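Fructose-like phosphotransferase enzyme IIB component 3 (Escherichia coli K12, PDB 4TN5) probably accepts a phosphoryl group from phospho-EIIA on a cysteine and passes it to a sugar, probably fructose, as the sugar is taken up through the EIIC domain. Local coordinates at residues E22-L27 with V59-T64; E52-A57 with A71-H76; V80-Y85 with Q92-A97. All coordinates share one frame; numbering follows the deposited sequence.

Contact 1 of 3, residues E22-L27 with V59-T64; sequences ERLEKL and VALLIT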
# COMPACT_ATOMS: atom_id res chain seq x y z
N GLU A 22 0.62 20.20 14.11
CA GLU A 22 0.28 20.55 15.48
C GLU A 22 -0.59 19.49 16.14
O GLU A 22 -0.25 18.97 17.20
CB GLU A 22 -0.45 21.90 15.52
CG GLU A 22 -0.86 22.38 16.90
CD GLU A 22 0.32 22.72 17.80
OE1 GLU A 22 1.45 22.82 17.29
OE2 GLU A 22 0.10 22.89 19.02
N ARG A 23 -1.72 19.18 15.50
CA ARG A 23 -2.67 18.22 16.05
C ARG A 23 -2.02 16.86 16.23
O ARG A 23 -2.27 16.18 17.22
CB ARG A 23 -3.91 18.11 15.15
CG ARG A 23 -5.01 17.24 15.74
CD ARG A 23 -6.33 17.99 15.84
NE ARG A 23 -7.03 18.07 14.56
CZ ARG A 23 -7.77 19.11 14.17
NH1 ARG A 23 -7.90 20.17 14.95
NH2 ARG A 23 -8.38 19.09 13.00
N LEU A 24 -1.16 16.47 15.29
CA LEU A 24 -0.52 15.16 15.35
C LEU A 24 0.49 15.05 16.48
O LEU A 24 0.57 14.03 17.16
CB LEU A 24 0.15 14.83 14.01
CG LEU A 24 0.74 13.43 13.93
CD1 LEU A 24 -0.35 12.39 14.13
CD2 LEU A 24 1.41 13.23 12.59
N GLU A 25 1.27 16.11 16.68
CA GLU A 25 2.26 16.15 17.75
C GLU A 25 1.61 15.91 19.11
O GLU A 25 2.18 15.24 19.97
CB GLU A 25 3.00 17.49 17.75
CG GLU A 25 4.30 17.50 18.54
CD GLU A 25 5.47 18.02 17.74
OE1 GLU A 25 5.26 18.43 16.58
OE2 GLU A 25 6.61 18.02 18.26
N LYS A 26 0.41 16.44 19.29
CA LYS A 26 -0.31 16.27 20.55
C LYS A 26 -1.24 15.06 20.55
O LYS A 26 -1.69 14.61 21.60
CB LYS A 26 -1.02 17.56 20.97
CG LYS A 26 -2.54 17.54 20.86
CD LYS A 26 -3.08 18.95 20.92
CE LYS A 26 -4.46 19.05 20.31
NZ LYS A 26 -5.06 20.39 20.55
N LEU A 27 -1.52 14.50 19.37
CA LEU A 27 -2.17 13.20 19.30
C LEU A 27 -1.16 12.14 19.73
O LEU A 27 -1.52 11.11 20.29
CB LEU A 27 -2.63 12.88 17.87
CG LEU A 27 -3.84 13.64 17.33
CD1 LEU A 27 -4.27 13.12 15.96
CD2 LEU A 27 -4.98 13.57 18.31
N VAL A 59 6.05 2.96 11.92
CA VAL A 59 5.01 3.29 10.96
C VAL A 59 5.13 4.76 10.55
O VAL A 59 5.55 5.60 11.34
CB VAL A 59 3.60 3.00 11.52
CG1 VAL A 59 3.35 3.81 12.78
CG2 VAL A 59 2.51 3.25 10.48
N ALA A 60 4.78 5.06 9.30
CA ALA A 60 4.77 6.44 8.82
C ALA A 60 3.35 6.94 8.63
O ALA A 60 2.44 6.16 8.36
CB ALA A 60 5.55 6.54 7.52
N LEU A 61 3.15 8.24 8.79
CA LEU A 61 1.85 8.84 8.52
C LEU A 61 2.00 9.93 7.46
O LEU A 61 2.74 10.89 7.64
CB LEU A 61 1.22 9.41 9.79
CG LEU A 61 -0.17 10.02 9.62
CD1 LEU A 61 -1.11 9.04 8.95
CD2 LEU A 61 -0.73 10.47 10.95
N LEU A 62 1.29 9.76 6.35
CA LEU A 62 1.38 10.70 5.25
C LEU A 62 0.11 11.51 5.11
O LEU A 62 -0.88 11.06 4.53
CB LEU A 62 1.70 9.95 3.95
CG LEU A 62 2.92 9.03 4.03
CD1 LEU A 62 3.17 8.34 2.70
CD2 LEU A 62 4.15 9.80 4.49
N ILE A 63 0.14 12.72 5.66
CA ILE A 63 -1.00 13.62 5.61
C ILE A 63 -0.81 14.61 4.47
O ILE A 63 -0.19 15.66 4.65
CB ILE A 63 -1.15 14.40 6.93
CG1 ILE A 63 -0.94 13.46 8.12
CG2 ILE A 63 -2.50 15.09 7.00
CD1 ILE A 63 -0.93 14.16 9.46
N THR A 64 -1.35 14.28 3.30
CA THR A 64 -1.09 15.10 2.13
C THR A 64 -2.20 15.07 1.08
O THR A 64 -2.84 14.04 0.85
CB THR A 64 0.23 14.71 1.45
OG1 THR A 64 0.42 15.49 0.26
CG2 THR A 64 0.23 13.23 1.08
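Leu-24 of the helix meets Leu-61 and Ile-63 of the strand, a small example of how an alpha/beta sandwich joins a helical layer to its sheet. Helix 18-30 lies over one face of the mixed sheet, and strand 59-64 turns alternate side chains toward it. Leu-61 and Ile-63 therefore form a pair on the helix side, whereas Leu-62 between them packs beside Tyr-79 and Gln-81 of strand 79-82. Leu-24 points at this pair and meets it with both its methyls. Its CD1 methyl reaches CD2 of Leu-61 at 3.7 Å, while its CD2 methyl is 3.9 Å from that same CD2 of Leu-61, so one methyl of the strand leucine faces both prongs of the fork. The side chains run obliquely past each other, with purely apolar contact between branch ends. Leu-24 also lies on Ala-6 of strand 3-9, and Leu-61 on Val-94 of helix 92-103, so the buried trio belongs to a wider apolar layer. Ile-63, its side chain about 9 Å from that of Cys-10, the cysteine inferred to carry the phosphoryl group, completes it: with CG1 anti to the carbonyl carbon (chi1 -44°) and the chain then extended, its CD1 comes 4.0 Å from CD2 of Leu-24.

Contact 2 of 3, residues E52-A57 with A71-H76; sequences EDIRRA and AERFEH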
# COMPACT_ATOMS: atom_id res chain seq x y z
N GLU A 52 17.60 7.33 8.83
CA GLU A 52 17.74 6.48 10.00
C GLU A 52 16.47 6.56 10.84
O GLU A 52 16.08 5.59 11.48
CB GLU A 52 18.97 6.85 10.84
CG GLU A 52 19.20 8.34 11.09
CD GLU A 52 19.90 9.04 9.93
OE1 GLU A 52 19.53 8.79 8.77
OE2 GLU A 52 20.83 9.84 10.19
N ASP A 53 15.82 7.73 10.82
CA ASP A 53 14.54 7.92 11.50
C ASP A 53 13.46 7.12 10.79
O ASP A 53 12.62 6.49 11.43
CB ASP A 53 14.14 9.40 11.47
CG ASP A 53 14.91 10.23 12.47
OD1 ASP A 53 15.41 9.68 13.47
OD2 ASP A 53 15.04 11.45 12.24
N ILE A 54 13.47 7.17 9.46
CA ILE A 54 12.46 6.50 8.64
C ILE A 54 12.63 4.98 8.69
O ILE A 54 11.65 4.24 8.65
CB ILE A 54 12.53 6.99 7.17
CG1 ILE A 54 12.30 8.50 7.11
CG2 ILE A 54 11.51 6.27 6.31
CD1 ILE A 54 12.32 9.07 5.71
N ARG A 55 13.88 4.54 8.79
CA ARG A 55 14.20 3.11 8.77
C ARG A 55 14.01 2.44 10.14
O ARG A 55 13.93 1.22 10.24
CB ARG A 55 15.62 2.91 8.22
CG ARG A 55 15.85 3.28 6.76
CD ARG A 55 17.27 2.96 6.32
NE ARG A 55 17.51 3.33 4.93
CZ ARG A 55 17.18 2.57 3.89
NH1 ARG A 55 16.61 1.39 4.07
NH2 ARG A 55 17.43 2.99 2.66
N ARG A 56 13.91 3.25 11.19
CA ARG A 56 13.68 2.69 12.52
C ARG A 56 12.29 3.05 13.03
O ARG A 56 11.90 2.67 14.14
CB ARG A 56 14.74 3.18 13.51
CG ARG A 56 14.55 4.62 13.93
CD ARG A 56 15.68 5.08 14.82
NE ARG A 56 15.56 6.50 15.13
CZ ARG A 56 14.79 6.98 16.10
NH1 ARG A 56 14.08 6.15 16.85
NH2 ARG A 56 14.73 8.28 16.31
N ALA A 57 11.54 3.79 12.22
CA ALA A 57 10.15 4.11 12.55
C ALA A 57 9.31 2.85 12.39
O ALA A 57 9.53 2.06 11.48
CB ALA A 57 9.63 5.21 11.64
N ALA A 71 8.53 10.84 -1.78
CA ALA A 71 7.50 9.84 -1.51
C ALA A 71 8.16 8.48 -1.65
O ALA A 71 7.72 7.49 -1.06
CB ALA A 71 6.35 9.99 -2.50
N GLU A 72 9.22 8.46 -2.45
CA GLU A 72 10.14 7.35 -2.60
C GLU A 72 10.56 6.71 -1.28
O GLU A 72 10.83 5.51 -1.22
CB GLU A 72 11.40 7.86 -3.32
CG GLU A 72 12.14 8.91 -2.51
CD GLU A 72 13.32 9.54 -3.21
OE1 GLU A 72 13.80 8.94 -4.20
OE2 GLU A 72 13.74 10.64 -2.80
N ARG A 73 10.66 7.51 -0.22
CA ARG A 73 11.41 7.11 0.97
C ARG A 73 10.62 6.15 1.84
O ARG A 73 11.17 5.51 2.74
CB ARG A 73 11.77 8.35 1.78
CG ARG A 73 12.68 9.33 1.05
CD ARG A 73 12.70 10.68 1.74
NE ARG A 73 11.40 11.34 1.67
CZ ARG A 73 11.06 12.43 2.36
NH1 ARG A 73 11.93 12.98 3.20
NH2 ARG A 73 9.85 12.96 2.23
N PHE A 74 9.33 6.03 1.54
CA PHE A 74 8.41 5.31 2.40
C PHE A 74 7.89 4.03 1.75
O PHE A 74 6.95 3.42 2.26
CB PHE A 74 7.23 6.22 2.75
CG PHE A 74 7.64 7.55 3.33
CD1 PHE A 74 7.95 7.67 4.67
CD2 PHE A 74 7.70 8.69 2.53
CE1 PHE A 74 8.33 8.88 5.21
CE2 PHE A 74 8.08 9.91 3.07
CZ PHE A 74 8.39 10.00 4.41
N GLU A 75 8.50 3.62 0.65
CA GLU A 75 8.01 2.43 -0.07
C GLU A 75 8.18 1.15 0.74
O GLU A 75 7.42 0.19 0.56
CB GLU A 75 8.66 2.31 -1.45
CG GLU A 75 10.09 1.79 -1.46
CD GLU A 75 10.80 2.06 -2.77
OE1 GLU A 75 10.20 1.81 -3.84
OE2 GLU A 75 11.96 2.54 -2.74
N HIS A 76 9.15 1.12 1.65
CA HIS A 76 9.38 -0.05 2.49
C HIS A 76 8.95 0.18 3.94
O HIS A 76 9.49 -0.43 4.86
CB HIS A 76 10.84 -0.49 2.44
CG HIS A 76 11.28 -0.97 1.09
ND1 HIS A 76 10.75 -2.09 0.50
CD2 HIS A 76 12.20 -0.49 0.23
CE1 HIS A 76 11.32 -2.28 -0.68
NE2 HIS A 76 12.20 -1.32 -0.87
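An apolar contact between a short helix and a connecting loop joins Ile-54 to Arg-73 and Phe-74 on the face of the alpha/beta fold's sheet opposite helix 18-30. Residues 52-57 take in most of the short helix 51-56, which leads into strand 59-64; residues 71-76 belong to the connection from that strand to strand 79-82 and begin with a 3-10 turn at 71-73. No hydrogen bond crosses between them, and a single isoleucine serves both loop residues.

Ile-54 points toward the loop and uses both of its branches. A chi1 of -59° lays CG1 beside the backbone N, and chi2 near 180° sends CD1 on to CE1 of Phe-74 at 4.0 Å. The same methyl lies 4.0 Å from CB of Arg-73. The other branch, CG2, rests 3.7 Å from the backbone O of Arg-73, so the isoleucine touches main chain as well as side chains. It crosses both partners at about a right angle and meets the phenyl ring obliquely.

Within the loop, Arg-73 folds back alongside its neighbour: CZ of Phe-74 sits 3.8 Å above the guanidinium plane, offset toward its rim. The polar end of this arginine is held elsewhere, NE by a hydrogen bond to O of Gly-70 and NH1 by a salt bridge to Glu-38 of strand 34-41. Those anchors fix the guanidinium while the aliphatic CB takes part in the apolar contact.

On the helix, Arg-56 NH2 pairs with Asp-53 OD1 in a salt bridge of 3.2 Å, and Arg-56 also makes a cation-pi contact with Tyr-3. Leu-49 touches both Ile-54 and Phe-74, while Phe-74 reaches Val-7 of strand 3-9 and Ala-60 and Leu-62 of strand 59-64, connecting helix 51-56 and the loop to the central sheet.

Contact 3 of 3, residues V80-Y85 with Q92-A97; sequences VQCSIY and QRVMSA
Val-80 and Cys-82, two residues apart on strand 79-82, both turn toward helix 92-103 and meet Ala-97 and Val-94 there. Alternation along a strand does the sorting: Gln-81 between them points away from this helix. CG2 of Val-80 sits beside its own backbone N, where that methyl lies 3.9 Å from the backbone C of Ala-97, and the other methyl of Val-80, CG1, comes 4.3 Å from CB of Ala-97. The small alanine thus presents both main chain and side chain to the valine. Farther along, SG of Cys-82 faces CG2 of Val-94 at 4.2 Å, a loose apolar touch. All four residues are buried, and no hydrogen bond spans the two segments.

In the next shell, Val-98 and Val-101 extend the helix surface against Val-80, Phe-87 of helix 84-89 packs on both Cys-82 and Val-94, and Leu-112 touches Ala-97. Ser-83 is the N-cap residue of the following helix, whose Ile-84 N is hydrogen-bonded to Asp-65 OD1. Arg-93 forms a salt bridge with the C-terminal residue Glu-113, tying helix 92-103 to the end of the chain.

The strand itself is flanked by parallel 59-64 and 108-111, and the latter completes a beta-alpha-beta crossover whose helical arm this contact seats on its first strand; helix 92-103 lies over the face on which Leu-61 touches both Val-80 and Val-94, with helix 84-89 beside it.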
# COMPACT_ATOMS: atom_id res chain seq x y z
N VAL A 80 0.18 4.89 6.79
CA VAL A 80 -1.18 5.32 6.52
C VAL A 80 -1.10 6.65 5.78
O VAL A 80 -0.37 7.55 6.18
CB VAL A 80 -1.98 5.53 7.82
CG1 VAL A 80 -3.38 6.03 7.51
CG2 VAL A 80 -2.03 4.25 8.62
N GLN A 81 -1.84 6.77 4.68
CA GLN A 81 -1.87 8.01 3.92
C GLN A 81 -3.28 8.58 3.84
O GLN A 81 -4.25 7.85 3.61
CB GLN A 81 -1.30 7.81 2.52
CG GLN A 81 -1.33 9.07 1.66
CD GLN A 81 -0.51 8.93 0.39
OE1 GLN A 81 0.38 8.09 0.30
NE2 GLN A 81 -0.82 9.77 -0.59
N CYS A 82 -3.40 9.89 4.04
CA CYS A 82 -4.68 10.57 3.93
C CYS A 82 -4.45 12.03 3.56
O CYS A 82 -3.35 12.55 3.69
CB CYS A 82 -5.45 10.47 5.24
SG CYS A 82 -4.69 11.35 6.63
N SER A 83 -5.51 12.69 3.11
CA SER A 83 -5.45 14.11 2.79
C SER A 83 -5.48 14.93 4.07
O SER A 83 -5.87 14.43 5.12
CB SER A 83 -6.61 14.51 1.87
OG SER A 83 -7.85 14.13 2.44
N ILE A 84 -5.05 16.19 3.98
CA ILE A 84 -5.03 17.08 5.14
C ILE A 84 -6.43 17.35 5.68
O ILE A 84 -6.70 17.14 6.86
CB ILE A 84 -4.34 18.42 4.85
CG1 ILE A 84 -2.82 18.26 4.92
CG2 ILE A 84 -4.79 19.49 5.85
CD1 ILE A 84 -2.08 19.59 5.00
N TYR A 85 -7.33 17.83 4.83
CA TYR A 85 -8.65 18.18 5.34
C TYR A 85 -9.41 16.96 5.90
O TYR A 85 -10.36 17.10 6.65
CB TYR A 85 -9.41 18.96 4.28
CG TYR A 85 -8.65 20.01 3.55
CD1 TYR A 85 -7.76 20.88 4.19
CD2 TYR A 85 -8.75 20.07 2.18
CE1 TYR A 85 -7.06 21.81 3.45
CE2 TYR A 85 -8.04 20.99 1.48
CZ TYR A 85 -7.21 21.86 2.11
OH TYR A 85 -6.54 22.76 1.34
N GLN A 92 -9.22 10.82 14.90
CA GLN A 92 -9.07 9.56 15.64
C GLN A 92 -9.16 8.41 14.66
O GLN A 92 -8.51 7.37 14.83
CB GLN A 92 -10.10 9.40 16.77
CG GLN A 92 -10.17 7.93 17.22
CD GLN A 92 -11.54 7.44 17.65
OE1 GLN A 92 -11.97 7.67 18.79
NE2 GLN A 92 -12.22 6.75 16.75
N ARG A 93 -9.95 8.61 13.62
CA ARG A 93 -9.99 7.66 12.52
C ARG A 93 -8.60 7.30 12.05
O ARG A 93 -8.30 6.13 11.81
CB ARG A 93 -10.73 8.28 11.34
CG ARG A 93 -12.24 8.30 11.46
CD ARG A 93 -12.87 8.33 10.10
NE ARG A 93 -12.08 7.55 9.15
CZ ARG A 93 -12.33 7.43 7.84
NH1 ARG A 93 -13.36 8.03 7.28
NH2 ARG A 93 -11.53 6.70 7.08
N VAL A 94 -7.77 8.32 11.92
CA VAL A 94 -6.43 8.18 11.38
C VAL A 94 -5.50 7.38 12.29
O VAL A 94 -4.86 6.44 11.83
CB VAL A 94 -5.81 9.55 11.07
CG1 VAL A 94 -4.43 9.38 10.48
CG2 VAL A 94 -6.72 10.33 10.13
N MSE A 95 -5.42 7.74 13.57
CA MSE A 95 -4.43 7.10 14.43
C MSE A 95 -4.79 5.65 14.77
O MSE A 95 -3.91 4.85 15.09
CB MSE A 95 -4.19 7.87 15.73
CG MSE A 95 -5.25 7.66 16.78
SE MSE A 95 -5.08 8.92 18.24
CE MSE A 95 -6.08 10.39 17.45
N SER A 96 -6.08 5.31 14.70
CA SER A 96 -6.49 3.93 14.97
C SER A 96 -6.22 3.11 13.72
O SER A 96 -5.99 1.91 13.80
CB SER A 96 -7.97 3.85 15.35
OG SER A 96 -8.44 2.51 15.26
N ALA A 97 -6.25 3.76 12.57
CA ALA A 97 -5.79 3.15 11.34
C ALA A 97 -4.29 2.93 11.47
O ALA A 97 -3.78 1.86 11.14
CB ALA A 97 -6.09 4.04 10.15

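Overall arrangement
The three contacts show how one sheet carries layers on both its faces. Contacts 1 and 3 have centres about 8 Å apart and share one face through neighbouring parallel strands 59-64 and 79-82, linked by probable hydrogen bonds such as Leu-62 N to Val-80 O at 2.8 Å. Contact 2 lies on the other face, its centre about 15 Å from that of contact 1 and about 18 Å from that of contact 3, across the middle of the chain. Along the sequence contacts 1 and 2 interlock, and contact 3 follows both. Alternating residues of strand 59-64 serve the two sides of the EIIB domain: Leu-61 and Ile-63 one, Ala-60 and Leu-62, which touch Phe-74, the other.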